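Local structure of probable hydrolase (Pseudomonas aeruginosa, 3OM8) at residues Leu229-Ala232 against Arg238-Thr241; Leu9-Gly14 against Asp60-Gly65; Thr51-Val56 against Ala259-Leu264. The protein probably works as a hydrolase of the alpha/beta hydrolase fold, possibly with 3-oxoadipate enol-lactonase activity. One frame throughout, in Å; residues are numbered along the deposited sequence. Where two conformers were deposited one is given.

Contact 1. Residues Leu229-Ala232 against Arg238-Thr241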
ATOM      1  N   LEU B 229      -4.078   2.226  -9.038  1.00 52.61           N
ATOM      2  CA  LEU B 229      -3.930   2.775 -10.378  1.00 54.49           C
ATOM      3  C   LEU B 229      -3.917   4.295 -10.321  1.00 56.85           C
ATOM      4  O   LEU B 229      -3.195   4.939 -11.072  1.00 54.86           O
ATOM      5  CB  LEU B 229      -5.056   2.298 -11.296  1.00 52.07           C
ATOM      6  CG  LEU B 229      -5.061   2.934 -12.692  1.00 51.65           C
ATOM      7  CD1 LEU B 229      -3.752   2.601 -13.409  1.00 49.94           C
ATOM      8  CD2 LEU B 229      -6.277   2.499 -13.536  1.00 40.81           C
ATOM      9  N   ILE B 230      -4.726   4.864  -9.432  1.00 54.42           N
ATOM     10  CA  ILE B 230      -4.747   6.307  -9.241  1.00 49.77           C
ATOM     11  C   ILE B 230      -3.423   6.825  -8.669  1.00 53.87           C
ATOM     12  O   ILE B 230      -2.833   7.756  -9.216  1.00 52.22           O
ATOM     13  CB  ILE B 230      -5.887   6.743  -8.314  1.00 48.39           C
ATOM     14  CG1 ILE B 230      -7.248   6.530  -8.995  1.00 48.48           C
ATOM     15  CG2 ILE B 230      -5.717   8.203  -7.933  1.00 48.20           C
ATOM     16  CD1 ILE B 230      -8.424   6.769  -8.083  1.00 45.75           C
ATOM     17  N   ALA B 231      -2.973   6.231  -7.561  1.00 53.56           N
ATOM     18  CA  ALA B 231      -1.717   6.630  -6.932  1.00 50.74           C
ATOM     19  C   ALA B 231      -0.579   6.528  -7.936  1.00 57.53           C
ATOM     20  O   ALA B 231       0.230   7.441  -8.055  1.00 60.56           O
ATOM     21  CB  ALA B 231      -1.421   5.777  -5.683  1.00 44.47           C
ATOM     22  N   ALA B 232      -0.543   5.419  -8.671  1.00 56.08           N
ATOM     23  CA  ALA B 232       0.505   5.164  -9.658  1.00 57.67           C
ATOM     24  C   ALA B 232       0.485   6.151 -10.823  1.00 58.93           C
ATOM     25  O   ALA B 232       1.472   6.293 -11.544  1.00 66.57           O
ATOM     26  CB  ALA B 232       0.391   3.743 -10.184  1.00 55.56           C
ATOM     27  N   ARG B 238       0.643   9.518  -2.942  1.00 49.86           N
ATOM     28  CA  ARG B 238       0.911   8.439  -1.998  1.00 49.43           C
ATOM     29  C   ARG B 238      -0.283   7.488  -1.880  1.00 52.97           C
ATOM     30  O   ARG B 238      -1.426   7.869  -2.148  1.00 48.24           O
ATOM     31  CB  ARG B 238       1.199   9.004  -0.614  1.00 53.64           C
ATOM     32  CG  ARG B 238       2.503   9.732  -0.474  1.00 52.52           C
ATOM     33  CD  ARG B 238       2.997   9.571   0.941  1.00 58.16           C
ATOM     34  NE  ARG B 238       2.218  10.358   1.883  1.00 54.58           N
ATOM     35  CZ  ARG B 238       1.552   9.847   2.910  1.00 54.80           C
ATOM     36  NH1 ARG B 238       0.887  10.658   3.716  1.00 61.46           N
ATOM     37  NH2 ARG B 238       1.553   8.535   3.139  1.00 43.46           N
ATOM     38  N   LEU B 239      -0.007   6.262  -1.449  1.00 47.12           N
ATOM     39  CA  LEU B 239      -1.038   5.254  -1.241  1.00 44.98           C
ATOM     40  C   LEU B 239      -0.951   4.681   0.172  1.00 47.60           C
ATOM     41  O   LEU B 239       0.119   4.263   0.624  1.00 53.56           O
ATOM     42  CB  LEU B 239      -0.902   4.120  -2.268  1.00 41.43           C
ATOM     43  CG  LEU B 239      -1.812   2.899  -2.093  1.00 44.85           C
ATOM     44  CD1 LEU B 239      -3.232   3.275  -2.505  1.00 41.81           C
ATOM     45  CD2 LEU B 239      -1.338   1.713  -2.906  1.00 40.54           C
ATOM     46  N   VAL B 240      -2.084   4.680   0.863  1.00 51.87           N
ATOM     47  CA  VAL B 240      -2.239   3.995   2.134  1.00 50.51           C
ATOM     48  C   VAL B 240      -3.281   2.898   1.946  1.00 50.02           C
ATOM     49  O   VAL B 240      -4.362   3.159   1.452  1.00 48.93           O
ATOM     50  CB  VAL B 240      -2.703   4.965   3.229  1.00 46.47           C
ATOM     51  CG1 VAL B 240      -3.303   4.206   4.409  1.00 41.90           C
ATOM     52  CG2 VAL B 240      -1.539   5.851   3.679  1.00 45.71           C
ATOM     53  N   THR B 241      -2.960   1.669   2.318  1.00 53.10           N
ATOM     54  CA  THR B 241      -3.913   0.580   2.156  1.00 54.04           C
ATOM     55  C   THR B 241      -4.304  -0.012   3.498  1.00 55.74           C
ATOM     56  O   THR B 241      -3.459  -0.519   4.227  1.00 56.08           O
ATOM     57  CB  THR B 241      -3.341  -0.525   1.269  1.00 57.61           C
ATOM     58  OG1 THR B 241      -3.088   0.003  -0.036  1.00 66.72           O
ATOM     59  CG2 THR B 241      -4.326  -1.681   1.155  1.00 55.09           C
TER

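Contact 2. Residues Leu9-Gly14 against Asp60-Gly65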
ATOM      1  N   LEU B   9     -27.777  25.970   0.074  1.00 54.24           N
ATOM      2  CA  LEU B   9     -27.306  26.711  -1.082  1.00 53.84           C
ATOM      3  C   LEU B   9     -28.239  26.459  -2.263  1.00 52.67           C
ATOM      4  O   LEU B   9     -28.538  25.307  -2.590  1.00 49.84           O
ATOM      5  CB  LEU B   9     -25.891  26.264  -1.451  1.00 54.64           C
ATOM      6  CG  LEU B   9     -25.340  26.856  -2.747  1.00 55.56           C
ATOM      7  CD1 LEU B   9     -25.050  28.338  -2.568  1.00 57.28           C
ATOM      8  CD2 LEU B   9     -24.090  26.109  -3.182  1.00 53.20           C
ATOM      9  N   ALA B  10     -28.703  27.530  -2.898  1.00 50.92           N
ATOM     10  CA  ALA B  10     -29.469  27.385  -4.123  1.00 55.03           C
ATOM     11  C   ALA B  10     -28.491  27.384  -5.281  1.00 54.07           C
ATOM     12  O   ALA B  10     -27.825  28.380  -5.535  1.00 53.83           O
ATOM     13  CB  ALA B  10     -30.486  28.522  -4.274  1.00 55.22           C
ATOM     14  N   THR B  11     -28.406  26.260  -5.979  1.00 50.96           N
ATOM     15  CA  THR B  11     -27.504  26.127  -7.112  1.00 49.82           C
ATOM     16  C   THR B  11     -27.989  26.891  -8.336  1.00 56.85           C
ATOM     17  O   THR B  11     -29.164  27.267  -8.434  1.00 64.89           O
ATOM     18  CB  THR B  11     -27.341  24.658  -7.502  1.00 54.83           C
ATOM     19  OG1 THR B  11     -28.597  24.146  -7.956  1.00 58.88           O
ATOM     20  CG2 THR B  11     -26.886  23.848  -6.306  1.00 53.49           C
ATOM     21  N   SER B  12     -27.078  27.093  -9.282  1.00 53.22           N
ATOM     22  CA  SER B  12     -27.381  27.797 -10.520  1.00 53.22           C
ATOM     23  C   SER B  12     -28.459  27.100 -11.352  1.00 60.82           C
ATOM     24  O   SER B  12     -29.110  27.738 -12.189  1.00 60.64           O
ATOM     25  CB  SER B  12     -26.117  27.942 -11.363  1.00 57.09           C
ATOM     26  OG  SER B  12     -25.572  26.669 -11.659  1.00 62.68           O
ATOM     27  N   ASP B  13     -28.638  25.797 -11.143  1.00 57.17           N
ATOM     28  CA  ASP B  13     -29.622  25.037 -11.916  1.00 58.29           C
ATOM     29  C   ASP B  13     -30.864  24.688 -11.096  1.00 57.70           C
ATOM     30  O   ASP B  13     -31.623  23.786 -11.455  1.00 61.54           O
ATOM     31  CB  ASP B  13     -28.998  23.770 -12.503  1.00 58.21           C
ATOM     32  CG  ASP B  13     -28.644  22.748 -11.439  1.00 61.24           C
ATOM     33  OD1 ASP B  13     -28.348  23.156 -10.297  1.00 58.04           O
ATOM     34  OD2 ASP B  13     -28.665  21.537 -11.749  1.00 63.62           O
ATOM     35  N   GLY B  14     -31.058  25.394  -9.988  1.00 56.43           N
ATOM     36  CA  GLY B  14     -32.307  25.324  -9.245  1.00 57.95           C
ATOM     37  C   GLY B  14     -32.498  24.130  -8.326  1.00 58.77           C
ATOM     38  O   GLY B  14     -33.625  23.671  -8.133  1.00 63.52           O
ATOM     39  N   ASP B  60     -24.567  17.452   1.994  1.00 46.68           N
ATOM     40  CA  ASP B  60     -25.263  16.316   1.404  1.00 47.23           C
ATOM     41  C   ASP B  60     -25.270  16.507  -0.104  1.00 47.48           C
ATOM     42  O   ASP B  60     -25.714  17.535  -0.610  1.00 45.72           O
ATOM     43  CB  ASP B  60     -26.684  16.197   1.954  1.00 45.89           C
ATOM     44  CG  ASP B  60     -26.706  15.657   3.368  1.00 50.06           C
ATOM     45  OD1 ASP B  60     -25.690  15.045   3.752  1.00 52.53           O
ATOM     46  OD2 ASP B  60     -27.717  15.833   4.093  1.00 44.44           O
ATOM     47  N   ALA B  61     -24.740  15.530  -0.827  1.00 45.26           N
ATOM     48  CA  ALA B  61     -24.663  15.654  -2.270  1.00 43.94           C
ATOM     49  C   ALA B  61     -26.055  15.838  -2.911  1.00 51.47           C
ATOM     50  O   ALA B  61     -27.084  15.500  -2.323  1.00 49.48           O
ATOM     51  CB  ALA B  61     -23.969  14.452  -2.853  1.00 47.63           C
ATOM     52  N   ARG B  62     -26.061  16.394  -4.115  1.00 48.22           N
ATOM     53  CA  ARG B  62     -27.244  16.453  -4.953  1.00 51.63           C
ATOM     54  C   ARG B  62     -27.968  15.106  -4.881  1.00 51.87           C
ATOM     55  O   ARG B  62     -27.355  14.054  -5.035  1.00 47.19           O
ATOM     56  CB  ARG B  62     -26.795  16.787  -6.382  1.00 47.17           C
ATOM     57  CG  ARG B  62     -27.820  16.664  -7.473  1.00 49.60           C
ATOM     58  CD  ARG B  62     -27.200  17.123  -8.792  1.00 47.49           C
ATOM     59  NE  ARG B  62     -26.780  18.523  -8.721  1.00 47.31           N
ATOM     60  CZ  ARG B  62     -27.459  19.538  -9.260  1.00 55.70           C
ATOM     61  NH1 ARG B  62     -27.009  20.782  -9.140  1.00 52.17           N
ATOM     62  NH2 ARG B  62     -28.595  19.312  -9.926  1.00 50.87           N
ATOM     63  N   GLY B  63     -29.265  15.138  -4.601  1.00 46.96           N
ATOM     64  CA  GLY B  63     -30.067  13.926  -4.593  1.00 43.68           C
ATOM     65  C   GLY B  63     -30.058  13.151  -3.286  1.00 47.61           C
ATOM     66  O   GLY B  63     -30.739  12.127  -3.171  1.00 44.87           O
ATOM     67  N   HIS B  64     -29.313  13.643  -2.296  1.00 42.90           N
ATOM     68  CA  HIS B  64     -29.089  12.902  -1.049  1.00 47.88           C
ATOM     69  C   HIS B  64     -29.504  13.641   0.224  1.00 50.01           C
ATOM     70  O   HIS B  64     -29.530  14.881   0.274  1.00 50.71           O
ATOM     71  CB  HIS B  64     -27.604  12.546  -0.903  1.00 45.29           C
ATOM     72  CG  HIS B  64     -27.138  11.468  -1.828  1.00 49.26           C
ATOM     73  ND1 HIS B  64     -26.733  11.720  -3.120  1.00 52.50           N
ATOM     74  CD2 HIS B  64     -26.983  10.137  -1.638  1.00 52.33           C
ATOM     75  CE1 HIS B  64     -26.360  10.589  -3.691  1.00 56.59           C
ATOM     76  NE2 HIS B  64     -26.498   9.613  -2.810  1.00 54.26           N
ATOM     77  N   GLY B  65     -29.790  12.855   1.259  1.00 37.85           N
ATOM     78  CA  GLY B  65     -30.048  13.370   2.590  1.00 40.43           C
ATOM     79  C   GLY B  65     -30.919  14.610   2.676  1.00 50.83           C
ATOM     80  O   GLY B  65     -32.106  14.571   2.366  1.00 53.07           O
TER

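Contact 3. Residues Thr51-Val56 against Ala259-Leu264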
ATOM      1  N   THR B  51     -11.459  18.706  13.281  1.00 50.62           N
ATOM      2  CA  THR B  51     -11.713  20.110  13.607  1.00 53.09           C
ATOM      3  C   THR B  51     -10.681  20.684  14.552  1.00 61.10           C
ATOM      4  O   THR B  51     -10.707  21.881  14.845  1.00 67.07           O
ATOM      5  CB  THR B  51     -13.114  20.341  14.229  1.00 59.48           C
ATOM      6  OG1 THR B  51     -13.241  19.601  15.451  1.00 61.59           O
ATOM      7  CG2 THR B  51     -14.230  19.943  13.244  1.00 56.74           C
ATOM      8  N   ARG B  52      -9.786  19.830  15.040  1.00 67.86           N
ATOM      9  CA  ARG B  52      -8.658  20.297  15.851  1.00 66.83           C
ATOM     10  C   ARG B  52      -7.749  21.176  15.014  1.00 64.26           C
ATOM     11  O   ARG B  52      -7.139  22.101  15.525  1.00 68.00           O
ATOM     12  CB  ARG B  52      -7.853  19.125  16.416  1.00 67.00           C
ATOM     13  CG  ARG B  52      -8.334  18.623  17.769  1.00 76.89           C
ATOM     14  CD  ARG B  52      -7.264  17.765  18.467  1.00 80.21           C
ATOM     15  NE  ARG B  52      -7.776  16.438  18.809  1.00 85.53           N
ATOM     16  CZ  ARG B  52      -7.546  15.328  18.107  1.00 86.33           C
ATOM     17  NH1 ARG B  52      -8.072  14.175  18.507  1.00 89.42           N
ATOM     18  NH2 ARG B  52      -6.788  15.360  17.010  1.00 77.34           N
ATOM     19  N   HIS B  53      -7.688  20.889  13.717  1.00 65.10           N
ATOM     20  CA  HIS B  53      -6.762  21.558  12.809  1.00 59.41           C
ATOM     21  C   HIS B  53      -7.437  22.317  11.649  1.00 61.09           C
ATOM     22  O   HIS B  53      -6.874  23.269  11.107  1.00 60.27           O
ATOM     23  CB  HIS B  53      -5.794  20.525  12.256  1.00 63.47           C
ATOM     24  CG  HIS B  53      -5.159  19.676  13.316  1.00 76.03           C
ATOM     25  ND1 HIS B  53      -3.954  19.998  13.906  1.00 78.96           N
ATOM     26  CD2 HIS B  53      -5.566  18.522  13.896  1.00 78.80           C
ATOM     27  CE1 HIS B  53      -3.645  19.075  14.799  1.00 79.86           C
ATOM     28  NE2 HIS B  53      -4.607  18.169  14.813  1.00 80.05           N
ATOM     29  N   PHE B  54      -8.640  21.903  11.265  1.00 52.69           N
ATOM     30  CA  PHE B  54      -9.275  22.500  10.092  1.00 53.03           C
ATOM     31  C   PHE B  54     -10.708  22.930  10.342  1.00 55.46           C
ATOM     32  O   PHE B  54     -11.374  22.402  11.230  1.00 58.62           O
ATOM     33  CB  PHE B  54      -9.250  21.518   8.918  1.00 45.14           C
ATOM     34  CG  PHE B  54      -7.883  20.993   8.596  1.00 49.94           C
ATOM     35  CD1 PHE B  54      -7.005  21.735   7.823  1.00 60.42           C
ATOM     36  CD2 PHE B  54      -7.470  19.755   9.073  1.00 53.44           C
ATOM     37  CE1 PHE B  54      -5.733  21.261   7.535  1.00 63.30           C
ATOM     38  CE2 PHE B  54      -6.204  19.268   8.787  1.00 60.74           C
ATOM     39  CZ  PHE B  54      -5.331  20.022   8.016  1.00 59.80           C
ATOM     40  N   ARG B  55     -11.154  23.921   9.576  1.00 59.10           N
ATOM     41  CA  ARG B  55     -12.571  24.217   9.472  0.53 55.05           C
ATOM     42  C   ARG B  55     -13.130  23.210   8.487  1.00 56.79           C
ATOM     43  O   ARG B  55     -12.694  23.154   7.337  1.00 61.43           O
ATOM     44  CB  ARG B  55     -12.783  25.627   8.939  0.53 54.41           C
ATOM     45  CG  ARG B  55     -14.180  26.165   9.146  0.53 47.80           C
ATOM     46  CD  ARG B  55     -14.321  27.501   8.472  0.53 47.59           C
ATOM     47  NE  ARG B  55     -15.513  28.210   8.923  0.53 54.29           N
ATOM     48  CZ  ARG B  55     -16.019  29.268   8.303  0.53 57.46           C
ATOM     49  NH1 ARG B  55     -17.103  29.862   8.781  0.53 61.31           N
ATOM     50  NH2 ARG B  55     -15.436  29.726   7.202  0.53 59.68           N
ATOM     51  N   VAL B  56     -14.080  22.399   8.942  1.00 55.11           N
ATOM     52  CA  VAL B  56     -14.617  21.325   8.105  1.00 50.46           C
ATOM     53  C   VAL B  56     -15.950  21.675   7.432  1.00 53.54           C
ATOM     54  O   VAL B  56     -16.968  21.878   8.099  1.00 51.13           O
ATOM     55  CB  VAL B  56     -14.763  20.017   8.910  1.00 46.58           C
ATOM     56  CG1 VAL B  56     -15.344  18.906   8.043  1.00 44.44           C
ATOM     57  CG2 VAL B  56     -13.415  19.603   9.469  1.00 47.00           C
ATOM     58  N   ALA B 259      -3.828   9.000   8.828  1.00 46.70           N
ATOM     59  CA  ALA B 259      -3.364   9.099   7.452  1.00 49.70           C
ATOM     60  C   ALA B 259      -3.700  10.454   6.863  1.00 50.17           C
ATOM     61  O   ALA B 259      -2.850  11.091   6.239  1.00 46.30           O
ATOM     62  CB  ALA B 259      -3.972   8.002   6.608  1.00 49.37           C
ATOM     63  N   VAL B 260      -4.945  10.887   7.061  1.00 48.81           N
ATOM     64  CA  VAL B 260      -5.415  12.175   6.539  1.00 47.63           C
ATOM     65  C   VAL B 260      -4.684  13.354   7.187  1.00 51.21           C
ATOM     66  O   VAL B 260      -4.135  14.208   6.497  1.00 54.02           O
ATOM     67  CB  VAL B 260      -6.962  12.358   6.744  1.00 38.55           C
ATOM     68  CG1 VAL B 260      -7.382  13.783   6.472  1.00 38.40           C
ATOM     69  CG2 VAL B 260      -7.741  11.387   5.867  1.00 37.76           C
ATOM     70  N   LEU B 261      -4.686  13.392   8.517  1.00 43.98           N
ATOM     71  CA  LEU B 261      -4.103  14.504   9.263  1.00 50.06           C
ATOM     72  C   LEU B 261      -2.602  14.679   9.015  1.00 53.60           C
ATOM     73  O   LEU B 261      -2.098  15.807   8.947  1.00 48.35           O
ATOM     74  CB  LEU B 261      -4.392  14.353  10.764  1.00 47.84           C
ATOM     75  CG  LEU B 261      -5.856  14.660  11.094  1.00 54.22           C
ATOM     76  CD1 LEU B 261      -6.183  14.443  12.566  1.00 57.33           C
ATOM     77  CD2 LEU B 261      -6.186  16.088  10.685  1.00 50.08           C
ATOM     78  N   SER B 262      -1.887  13.570   8.871  1.00 52.28           N
ATOM     79  CA  SER B 262      -0.442  13.647   8.679  1.00 54.58           C
ATOM     80  C   SER B 262      -0.149  14.180   7.289  1.00 53.15           C
ATOM     81  O   SER B 262       0.776  14.983   7.098  1.00 46.79           O
ATOM     82  CB  SER B 262       0.207  12.279   8.875  1.00 55.48           C
ATOM     83  OG  SER B 262       0.086  11.867  10.225  1.00 62.11           O
ATOM     84  N   PHE B 263      -0.950  13.727   6.327  1.00 45.73           N
ATOM     85  CA  PHE B 263      -0.833  14.178   4.949  1.00 47.91           C
ATOM     86  C   PHE B 263      -1.120  15.674   4.815  1.00 51.19           C
ATOM     87  O   PHE B 263      -0.435  16.379   4.078  1.00 56.42           O
ATOM     88  CB  PHE B 263      -1.781  13.382   4.043  1.00 47.74           C
ATOM     89  CG  PHE B 263      -1.849  13.905   2.639  1.00 46.87           C
ATOM     90  CD1 PHE B 263      -0.754  13.806   1.792  1.00 43.62           C
ATOM     91  CD2 PHE B 263      -3.007  14.499   2.164  1.00 48.91           C
ATOM     92  CE1 PHE B 263      -0.811  14.288   0.493  1.00 44.69           C
ATOM     93  CE2 PHE B 263      -3.082  14.978   0.860  1.00 51.41           C
ATOM     94  CZ  PHE B 263      -1.989  14.877   0.023  1.00 51.79           C
ATOM     95  N   LEU B 264      -2.127  16.157   5.532  1.00 48.37           N
ATOM     96  CA  LEU B 264      -2.570  17.545   5.376  1.00 49.83           C
ATOM     97  C   LEU B 264      -1.737  18.535   6.192  1.00 59.67           C
ATOM     98  O   LEU B 264      -1.903  19.751   6.075  1.00 64.47           O
ATOM     99  CB  LEU B 264      -4.051  17.681   5.734  1.00 46.96           C
ATOM    100  CG  LEU B 264      -5.038  16.984   4.790  1.00 46.47           C
ATOM    101  CD1 LEU B 264      -6.450  17.150   5.313  1.00 45.24           C
ATOM    102  CD2 LEU B 264      -4.923  17.530   3.366  1.00 40.81           C
TER

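Contact 1. Residues Leu229-Ala232 against Arg238-Thr241
Ala231 meets Leu239 where helix 224-233 lies against strand 238-242. These are the helix and the second strand of the beta-alpha-beta unit 211-216, 224-233, 238-242. Strand 238-242 is one of the two outermost strands of the sheet within this chain. The tight part is small. The methyl CB of Ala231 sits 3.8 Å from Leu239 CB. It also comes 4.1 Å from the carbonyl O of Arg238, so it rests on both the strand backbone and the root of the leucine. The leucine branch is more distant. Leu239 CG stands anti to the backbone N (chi1 173°), and its CD1 is 4.4 Å from Ala231 CB. Contact here is van der Waals packing alone.

The outer side of the helix is the loose one. There Leu229 and Ala232 are exposed and do not meet the strand segment. Ile230, by contrast, is buried and packs on Val213 of strand 211-216. On the strand, Arg238 starts away from the helix and packs on Ala217 of the second subunit. Val240 and Thr241 also touch that subunit. Backbone bonds from Arg238 and Val240 tie the strand to strand 211-216. Consistent with the small Ala231 side chain, Ala231 CA is 5.9 Å from Arg238 CA.

Contact 2. Residues Leu9-Gly14 against Asp60-Gly65
The guanidinium of Arg62 meets the carboxylate of Asp13 at its edge, not over a face. Asp13 OD1 lies in the guanidinium plane. Asp13 OD2 is also at the edge but is tilted from that plane. This fits the turn of the two flat groups, 44° against each other. Thr11 OG1 approaches the guanidinium obliquely, 3.9 Å from Arg62 NH1. Within the loop, the carbonyl O of Ala61 lies at the edge of the His64 ring, in its plane.

The salt bridge is end-on and uses two nitrogens. Arg62 NH1 gives a nearly straight bond to Asp13 OD1 (3.0 Å, 173°), on the syn side of that oxygen. Arg62 NH2 reaches the syn lone pair of Asp13 OD2 at 2.9 Å, with a more bent N-H (135°). The Arg62 chain is extended at first and bends at chi3, which turns its end to the aspartate.

Asp13 sits in the type I turn Thr11-Gly14, which links strands 7-10 and 16-22. Thr11 OG1 donates to Asp13 OD1 at 2.6 Å and steadies the acceptor. Arg62 is the second residue of the type II turn Ala61-His64 after strand 55-59, and its carbonyl O accepts from His64 ND1 at 3.1 Å.

Arg62 NH1 also forms a salt bridge with Asp82. Arg78, a like charge, is close to Arg62 NH1. The contact thus joins the hairpin turn to the loop through charge. The two carboxylates probably balance the charge of the buried Arg62, and the guanidinium in turn probably favours the ionised form of Asp13.

Contact 3. Residues Thr51-Val56 against Ala259-Leu264
Phe54 points its ring at helix 253-264 and meets Leu261 and Leu264. Leu261 CD2 lies at the ring edge, near its plane, 3.7 Å from Phe54 CE2. The two side chains run past each other in opposite directions. Leu264 comes from a different side: its CB is 3.5 Å from Phe54 CZ, and the approach is oblique. The carbonyl O of Leu264 lies in the ring plane, 3.9 Å from Phe54 CZ. His53 adds a marginal touch, with CD2 4.1 Å from Leu261 CD2. Its side chain crosses that of Leu261 at about a right angle.

The next shell sets these groups in place. With CG opposite the carbonyl carbon and beside the backbone N (chi1 -54°), the ring of Phe54 is carried across to the helix. Pro28, Leu30 and Ala266 also pack on it. Leu261 reaches on to Ala49 and Leu50 of helix 47-51. Leu264 also rests on Leu30. Leu264 N bonds to Val260 O at 3.0 Å. Arg55 joins the sheet through backbone bonds to Pro28 and Leu30. Further out, Ala259 and Ser262 pack on the second subunit.

This is fold packing: the last helix of the alpha/beta hydrolase fold is set against the residues that lead into strand 55-59. The side chains meet through carbon alone. The carbonyl O of Leu264, in the ring plane, probably faces weakly positive ring hydrogens, but loosely.

How the contacts relate
The three contacts all reach the same sheet. Contacts 1 and 2 lie on opposite sides of the chain's centre, with their own centres about 31 Å apart. Contact 1 is about 19 Å from contact 3, centre to centre, and the two touch: Arg238 NH1 is 3.8 Å from Phe263 CB. Both also reach the second subunit. Contact 2 is about 26 Å from contact 3 between centres, but strand 55-59 runs from one to the other. Ser101, His246 and Asp219 probably form a catalytic triad. Asp219 precedes helix 224-233 and His246 follows strand 238-242, so contact 1 lies between them in sequence.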